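Local coordinates for protein putative 4-amino-4-deoxychorismate lyase (Thermus thermophilus, PDB 2ZGI) that binds pyridoxal 5'-phosphate and probably acts as a lyase, putatively on 4-amino-4-deoxychorismate, at residues Phe17-Glu31 against Pro77-Leu91. Sequence-based numbering, arbitrary orientation. Where two conformers were deposited one is given.
Sequences FLYHGASVFTTLRAE and PCLRLRFTVGEGVRL
Leu28 pushes its CD1 branch against the Phe83 ring, 3.6 Å from CD2, and rests the same methyl on CB of Leu81, its partner across the strands. Ala30 continues this apolar face against Leu79 and Leu81, while Val24 and Val85 lie side by side at the far end; helices 38-51 and 59-72 pack over it. Eight backbone hydrogen bonds join antiparallel strands 24-31 and 78-86 in regular register, from Val24 with Val85 to Ala30 with Leu79.

The face bearing Phe25, Thr27 and Arg82 is more polar. At its Thr84 end Phe17, from helix 15-19 before the strand, has CG anti to the backbone N (chi1 -176°); its ring reaches the hairpin of 78-86 and 89-91, setting CE1 3.6 Å from Val89 CG1 and an edge to Gly86 CA. The guanidinium of Arg82 lies flat on the Phe25 ring, planes 13° apart, with NH1 3.2 Å from CD1. Arg82 NE donates to Thr84 OG1 at 2.7 Å, which helps hold the group in this stack, and a water bonded to Ser23 OG also meets Arg82 NH2, weakly. Tyr19 of the second subunit adds a cation-pi contact to Arg82. At the opposite end Arg29 grips Glu31 OE2 side-on through NE and NH2, and Glu31 CG lies 3.8 Å from Cys78 SG, disulfide-bonded to Cys243.

The strands are the middle pair of a four-stranded antiparallel sheet. On the Leu28 face, Thr26 OG1 hydrogen-bonds His41 ND1 and cofactor-binding Arg44, tying the sheet to the pyridoxal-phosphate site of a class-IV aminotransferase fold.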
loop_
_atom_site.group_PDB
_atom_site.type_symbol
_atom_site.label_atom_id
_atom_site.label_comp_id
_atom_site.label_asym_id
_atom_site.label_seq_id
_atom_site.Cartn_x
_atom_site.Cartn_y
_atom_site.Cartn_z
ATOM N N PHE D 17 27.721 -12.440 -5.016
ATOM C CA PHE D 17 26.874 -13.454 -5.601
ATOM C C PHE D 17 26.001 -14.126 -4.534
ATOM O O PHE D 17 24.800 -14.318 -4.753
ATOM C CB PHE D 17 27.744 -14.515 -6.270
ATOM C CG PHE D 17 26.965 -15.570 -6.991
ATOM C CD1 PHE D 17 26.694 -15.442 -8.345
ATOM C CD2 PHE D 17 26.510 -16.709 -6.320
ATOM C CE1 PHE D 17 25.972 -16.434 -9.025
ATOM C CE2 PHE D 17 25.776 -17.699 -6.992
ATOM C CZ PHE D 17 25.513 -17.557 -8.337
ATOM N N LEU D 18 26.633 -14.495 -3.414
ATOM C CA LEU D 18 26.010 -15.223 -2.308
ATOM C C LEU D 18 25.250 -14.273 -1.411
ATOM O O LEU D 18 24.109 -14.569 -0.991
ATOM C CB LEU D 18 27.068 -15.910 -1.387
ATOM C CG LEU D 18 28.173 -16.921 -1.733
ATOM C CD1 LEU D 18 27.911 -17.662 -3.046
ATOM C CD2 LEU D 18 29.536 -16.282 -1.756
ATOM N N TYR D 19 25.888 -13.163 -1.064
ATOM C CA TYR D 19 25.347 -12.275 -0.023
ATOM C C TYR D 19 24.261 -11.323 -0.514
ATOM O O TYR D 19 23.472 -10.807 0.295
ATOM C CB TYR D 19 26.450 -11.437 0.631
ATOM C CG TYR D 19 27.338 -12.177 1.623
ATOM C CD1 TYR D 19 26.847 -13.238 2.396
ATOM C CD2 TYR D 19 28.655 -11.778 1.826
ATOM C CE1 TYR D 19 27.677 -13.897 3.349
ATOM C CE2 TYR D 19 29.490 -12.427 2.756
ATOM C CZ TYR D 19 28.994 -13.488 3.503
ATOM O OH TYR D 19 29.806 -14.119 4.441
ATOM N N HIS D 20 24.252 -11.049 -1.817
ATOM C CA HIS D 20 23.385 -9.999 -2.339
ATOM C C HIS D 20 22.425 -10.484 -3.398
ATOM O O HIS D 20 21.684 -9.682 -3.995
ATOM C CB HIS D 20 24.233 -8.878 -2.918
ATOM C CG HIS D 20 25.032 -8.129 -1.898
ATOM N ND1 HIS D 20 26.107 -7.343 -2.241
ATOM C CD2 HIS D 20 24.933 -8.055 -0.551
ATOM C CE1 HIS D 20 26.612 -6.781 -1.158
ATOM N NE2 HIS D 20 25.917 -7.195 -0.119
ATOM N N GLY D 21 22.418 -11.794 -3.619
ATOM C CA GLY D 21 21.653 -12.381 -4.723
ATOM C C GLY D 21 22.026 -11.721 -6.046
ATOM O O GLY D 21 21.180 -11.558 -6.926
ATOM N N ALA D 22 23.296 -11.339 -6.203
ATOM C CA ALA D 22 23.672 -10.540 -7.383
ATOM C C ALA D 22 23.959 -11.431 -8.591
ATOM O O ALA D 22 25.123 -11.738 -8.913
ATOM C CB ALA D 22 24.857 -9.627 -7.054
ATOM N N SER D 23 22.891 -11.918 -9.228
ATOM C CA SER D 23 23.000 -12.864 -10.338
ATOM C C SER D 23 21.775 -12.766 -11.205
ATOM O O SER D 23 20.711 -12.261 -10.764
ATOM C CB SER D 23 23.165 -14.312 -9.826
ATOM O OG SER D 23 22.039 -14.733 -9.039
ATOM N N VAL D 24 21.925 -13.199 -12.457
ATOM C CA VAL D 24 20.793 -13.455 -13.332
ATOM C C VAL D 24 20.896 -14.892 -13.766
ATOM O O VAL D 24 21.984 -15.501 -13.694
ATOM C CB VAL D 24 20.728 -12.452 -14.550
ATOM C CG1 VAL D 24 20.566 -11.062 -14.049
ATOM C CG2 VAL D 24 22.019 -12.525 -15.388
ATOM N N PHE D 25 19.779 -15.472 -14.190
ATOM C CA PHE D 25 19.780 -16.881 -14.503
ATOM C C PHE D 25 18.681 -17.188 -15.491
ATOM O O PHE D 25 17.822 -16.324 -15.778
ATOM C CB PHE D 25 19.661 -17.731 -13.203
ATOM C CG PHE D 25 18.268 -17.720 -12.574
ATOM C CD1 PHE D 25 17.378 -18.767 -12.821
ATOM C CD2 PHE D 25 17.853 -16.674 -11.751
ATOM C CE1 PHE D 25 16.095 -18.774 -12.254
ATOM C CE2 PHE D 25 16.566 -16.656 -11.188
ATOM C CZ PHE D 25 15.688 -17.700 -11.422
ATOM N N THR D 26 18.712 -18.401 -16.033
ATOM C CA THR D 26 17.601 -18.906 -16.799
ATOM C C THR D 26 17.522 -20.418 -16.621
ATOM O O THR D 26 18.534 -21.074 -16.343
ATOM C CB THR D 26 17.699 -18.495 -18.290
ATOM O OG1 THR D 26 16.426 -18.706 -18.912
ATOM C CG2 THR D 26 18.792 -19.329 -19.042
ATOM N N THR D 27 16.324 -20.972 -16.752
ATOM C CA THR D 27 16.146 -22.397 -16.578
ATOM C C THR D 27 15.451 -22.978 -17.812
ATOM O O THR D 27 14.425 -22.451 -18.279
ATOM C CB THR D 27 15.390 -22.749 -15.274
ATOM O OG1 THR D 27 14.005 -22.450 -15.424
ATOM C CG2 THR D 27 15.902 -21.968 -14.134
ATOM N N LEU D 28 16.027 -24.054 -18.342
ATOM C CA LEU D 28 15.597 -24.649 -19.603
ATOM C C LEU D 28 15.176 -26.079 -19.384
ATOM O O LEU D 28 15.579 -26.714 -18.392
ATOM C CB LEU D 28 16.741 -24.708 -20.616
ATOM C CG LEU D 28 17.522 -23.468 -21.001
ATOM C CD1 LEU D 28 18.657 -23.290 -20.017
ATOM C CD2 LEU D 28 18.043 -23.616 -22.455
ATOM N N ARG D 29 14.387 -26.592 -20.330
ATOM C CA ARG D 29 14.062 -28.010 -20.380
ATOM C C ARG D 29 14.740 -28.609 -21.603
ATOM O O ARG D 29 14.737 -27.981 -22.656
ATOM C CB ARG D 29 12.548 -28.218 -20.455
ATOM C CG ARG D 29 12.161 -29.643 -20.122
ATOM C CD ARG D 29 10.667 -29.818 -19.962
ATOM N NE ARG D 29 9.922 -29.792 -21.223
ATOM C CZ ARG D 29 9.145 -28.784 -21.601
ATOM N NH1 ARG D 29 9.037 -27.713 -20.830
ATOM N NH2 ARG D 29 8.488 -28.846 -22.774
ATOM N N ALA D 30 15.350 -29.789 -21.459
ATOM C CA ALA D 30 15.865 -30.543 -22.608
ATOM C C ALA D 30 15.017 -31.782 -22.752
ATOM O O ALA D 30 14.700 -32.428 -21.746
ATOM C CB ALA D 30 17.350 -30.934 -22.429
ATOM N N GLU D 31 14.611 -32.090 -23.981
ATOM C CA GLU D 31 13.841 -33.294 -24.225
ATOM C C GLU D 31 14.648 -34.186 -25.133
ATOM O O GLU D 31 15.082 -33.750 -26.203
ATOM C CB GLU D 31 12.456 -32.974 -24.804
ATOM C CG GLU D 31 11.579 -32.177 -23.804
ATOM C CD GLU D 31 10.266 -31.680 -24.354
ATOM O OE1 GLU D 31 10.069 -31.665 -25.585
ATOM O OE2 GLU D 31 9.408 -31.314 -23.523
ATOM N N PRO D 77 15.441 -39.031 -20.293
ATOM C CA PRO D 77 14.359 -38.632 -21.201
ATOM C C PRO D 77 14.244 -37.116 -21.289
ATOM O O PRO D 77 14.109 -36.563 -22.381
ATOM C CB PRO D 77 13.093 -39.225 -20.563
ATOM C CG PRO D 77 13.539 -40.136 -19.482
ATOM C CD PRO D 77 15.011 -40.015 -19.279
ATOM N N CYS D 78 14.313 -36.450 -20.140
ATOM C CA CYS D 78 14.351 -34.999 -20.098
ATOM C C CYS D 78 15.256 -34.528 -18.985
ATOM O O CYS D 78 15.544 -35.282 -18.049
ATOM C CB CYS D 78 12.948 -34.442 -19.873
ATOM S SG CYS D 78 11.786 -34.877 -21.182
ATOM N N LEU D 79 15.697 -33.279 -19.112
ATOM C CA LEU D 79 16.617 -32.640 -18.190
ATOM C C LEU D 79 16.080 -31.268 -17.863
ATOM O O LEU D 79 15.407 -30.653 -18.686
ATOM C CB LEU D 79 17.994 -32.479 -18.843
ATOM C CG LEU D 79 18.754 -33.779 -19.079
ATOM C CD1 LEU D 79 19.981 -33.515 -19.946
ATOM C CD2 LEU D 79 19.180 -34.378 -17.745
ATOM N N ARG D 80 16.362 -30.810 -16.652
ATOM C CA ARG D 80 16.203 -29.411 -16.289
ATOM C C ARG D 80 17.597 -28.811 -16.218
ATOM O O ARG D 80 18.497 -29.337 -15.530
ATOM C CB ARG D 80 15.486 -29.266 -14.944
ATOM C CG ARG D 80 15.102 -27.817 -14.595
ATOM C CD ARG D 80 15.155 -27.639 -13.076
ATOM N NE ARG D 80 14.999 -26.266 -12.604
ATOM C CZ ARG D 80 15.977 -25.532 -12.062
ATOM N NH1 ARG D 80 17.210 -26.019 -11.947
ATOM N NH2 ARG D 80 15.728 -24.292 -11.645
ATOM N N LEU D 81 17.782 -27.707 -16.929
ATOM C CA LEU D 81 19.070 -27.067 -16.994
ATOM C C LEU D 81 18.955 -25.709 -16.381
ATOM O O LEU D 81 17.894 -25.079 -16.416
ATOM C CB LEU D 81 19.514 -26.906 -18.471
ATOM C CG LEU D 81 19.478 -28.133 -19.378
ATOM C CD1 LEU D 81 19.625 -27.730 -20.861
ATOM C CD2 LEU D 81 20.645 -28.999 -18.971
ATOM N N ARG D 82 20.063 -25.232 -15.845
ATOM C CA ARG D 82 20.101 -23.903 -15.329
ATOM C C ARG D 82 21.429 -23.220 -15.602
ATOM O O ARG D 82 22.498 -23.787 -15.313
ATOM C CB ARG D 82 19.860 -23.988 -13.842
ATOM C CG ARG D 82 19.534 -22.677 -13.222
ATOM C CD ARG D 82 19.909 -22.792 -11.783
ATOM N NE ARG D 82 20.449 -21.533 -11.379
ATOM C CZ ARG D 82 19.710 -20.575 -10.856
ATOM N NH1 ARG D 82 18.430 -20.812 -10.662
ATOM N NH2 ARG D 82 20.262 -19.425 -10.523
ATOM N N PHE D 83 21.360 -21.996 -16.133
ATOM C CA PHE D 83 22.533 -21.208 -16.471
ATOM C C PHE D 83 22.464 -19.944 -15.637
ATOM O O PHE D 83 21.475 -19.242 -15.680
ATOM C CB PHE D 83 22.532 -20.789 -17.952
ATOM C CG PHE D 83 22.697 -21.928 -18.945
ATOM C CD1 PHE D 83 23.655 -22.923 -18.758
ATOM C CD2 PHE D 83 21.964 -21.932 -20.128
ATOM C CE1 PHE D 83 23.826 -23.943 -19.703
ATOM C CE2 PHE D 83 22.142 -22.952 -21.090
ATOM C CZ PHE D 83 23.065 -23.953 -20.863
ATOM N N THR D 84 23.513 -19.654 -14.879
ATOM C CA THR D 84 23.499 -18.518 -13.945
ATOM C C THR D 84 24.740 -17.661 -14.202
ATOM O O THR D 84 25.851 -18.197 -14.323
ATOM C CB THR D 84 23.475 -18.992 -12.473
ATOM O OG1 THR D 84 22.431 -19.949 -12.311
ATOM C CG2 THR D 84 23.243 -17.823 -11.497
ATOM N N VAL D 85 24.527 -16.356 -14.293
ATOM C CA VAL D 85 25.581 -15.368 -14.427
ATOM C C VAL D 85 25.709 -14.444 -13.196
ATOM O O VAL D 85 24.733 -13.809 -12.753
ATOM C CB VAL D 85 25.355 -14.492 -15.681
ATOM C CG1 VAL D 85 26.404 -13.412 -15.778
ATOM C CG2 VAL D 85 25.365 -15.370 -16.966
ATOM N N GLY D 86 26.922 -14.358 -12.664
ATOM C CA GLY D 86 27.296 -13.261 -11.775
ATOM C C GLY D 86 28.694 -12.812 -12.171
ATOM O O GLY D 86 29.313 -13.423 -13.070
ATOM N N GLU D 87 29.183 -11.756 -11.526
ATOM C CA GLU D 87 30.603 -11.353 -11.658
ATOM C C GLU D 87 31.561 -12.481 -11.251
ATOM O O GLU D 87 31.538 -12.943 -10.106
ATOM C CB GLU D 87 30.888 -10.086 -10.859
ATOM C CG GLU D 87 30.092 -8.868 -11.285
ATOM C CD GLU D 87 30.215 -8.495 -12.781
ATOM O OE1 GLU D 87 30.849 -9.227 -13.571
ATOM O OE2 GLU D 87 29.658 -7.439 -13.169
ATOM N N GLY D 88 32.361 -12.942 -12.215
ATOM C CA GLY D 88 33.300 -14.062 -12.027
ATOM C C GLY D 88 32.599 -15.405 -11.870
ATOM O O GLY D 88 33.168 -16.364 -11.343
ATOM N N VAL D 89 31.352 -15.485 -12.300
ATOM C CA VAL D 89 30.598 -16.710 -12.110
ATOM C C VAL D 89 29.872 -17.049 -13.377
ATOM O O VAL D 89 29.079 -16.242 -13.889
ATOM C CB VAL D 89 29.513 -16.606 -10.996
ATOM C CG1 VAL D 89 28.584 -17.846 -11.032
ATOM C CG2 VAL D 89 30.151 -16.445 -9.627
ATOM N N ARG D 90 30.199 -18.234 -13.874
ATOM C CA ARG D 90 29.452 -18.880 -14.923
ATOM C C ARG D 90 29.044 -20.228 -14.347
ATOM O O ARG D 90 29.879 -21.111 -14.139
ATOM C CB ARG D 90 30.324 -19.046 -16.165
ATOM C CG ARG D 90 29.576 -19.497 -17.400
ATOM C CD ARG D 90 30.498 -19.449 -18.596
ATOM N NE ARG D 90 31.725 -20.195 -18.337
ATOM C CZ ARG D 90 31.917 -21.439 -18.750
ATOM N NH1 ARG D 90 30.968 -22.032 -19.445
ATOM N NH2 ARG D 90 33.046 -22.083 -18.487
ATOM N N LEU D 91 27.763 -20.378 -14.064
ATOM C CA LEU D 91 27.304 -21.596 -13.477
ATOM C C LEU D 91 26.373 -22.268 -14.476
ATOM O O LEU D 91 25.502 -21.616 -15.057
ATOM C CB LEU D 91 26.650 -21.252 -12.137
ATOM C CG LEU D 91 26.665 -22.113 -10.870
ATOM C CD1 LEU D 91 27.996 -22.772 -10.525
ATOM C CD2 LEU D 91 26.203 -21.210 -9.712
HETATM O O HOH W 1 27.584 -10.844 -9.052
HETATM O O HOH W 2 20.304 -17.034 -9.149
#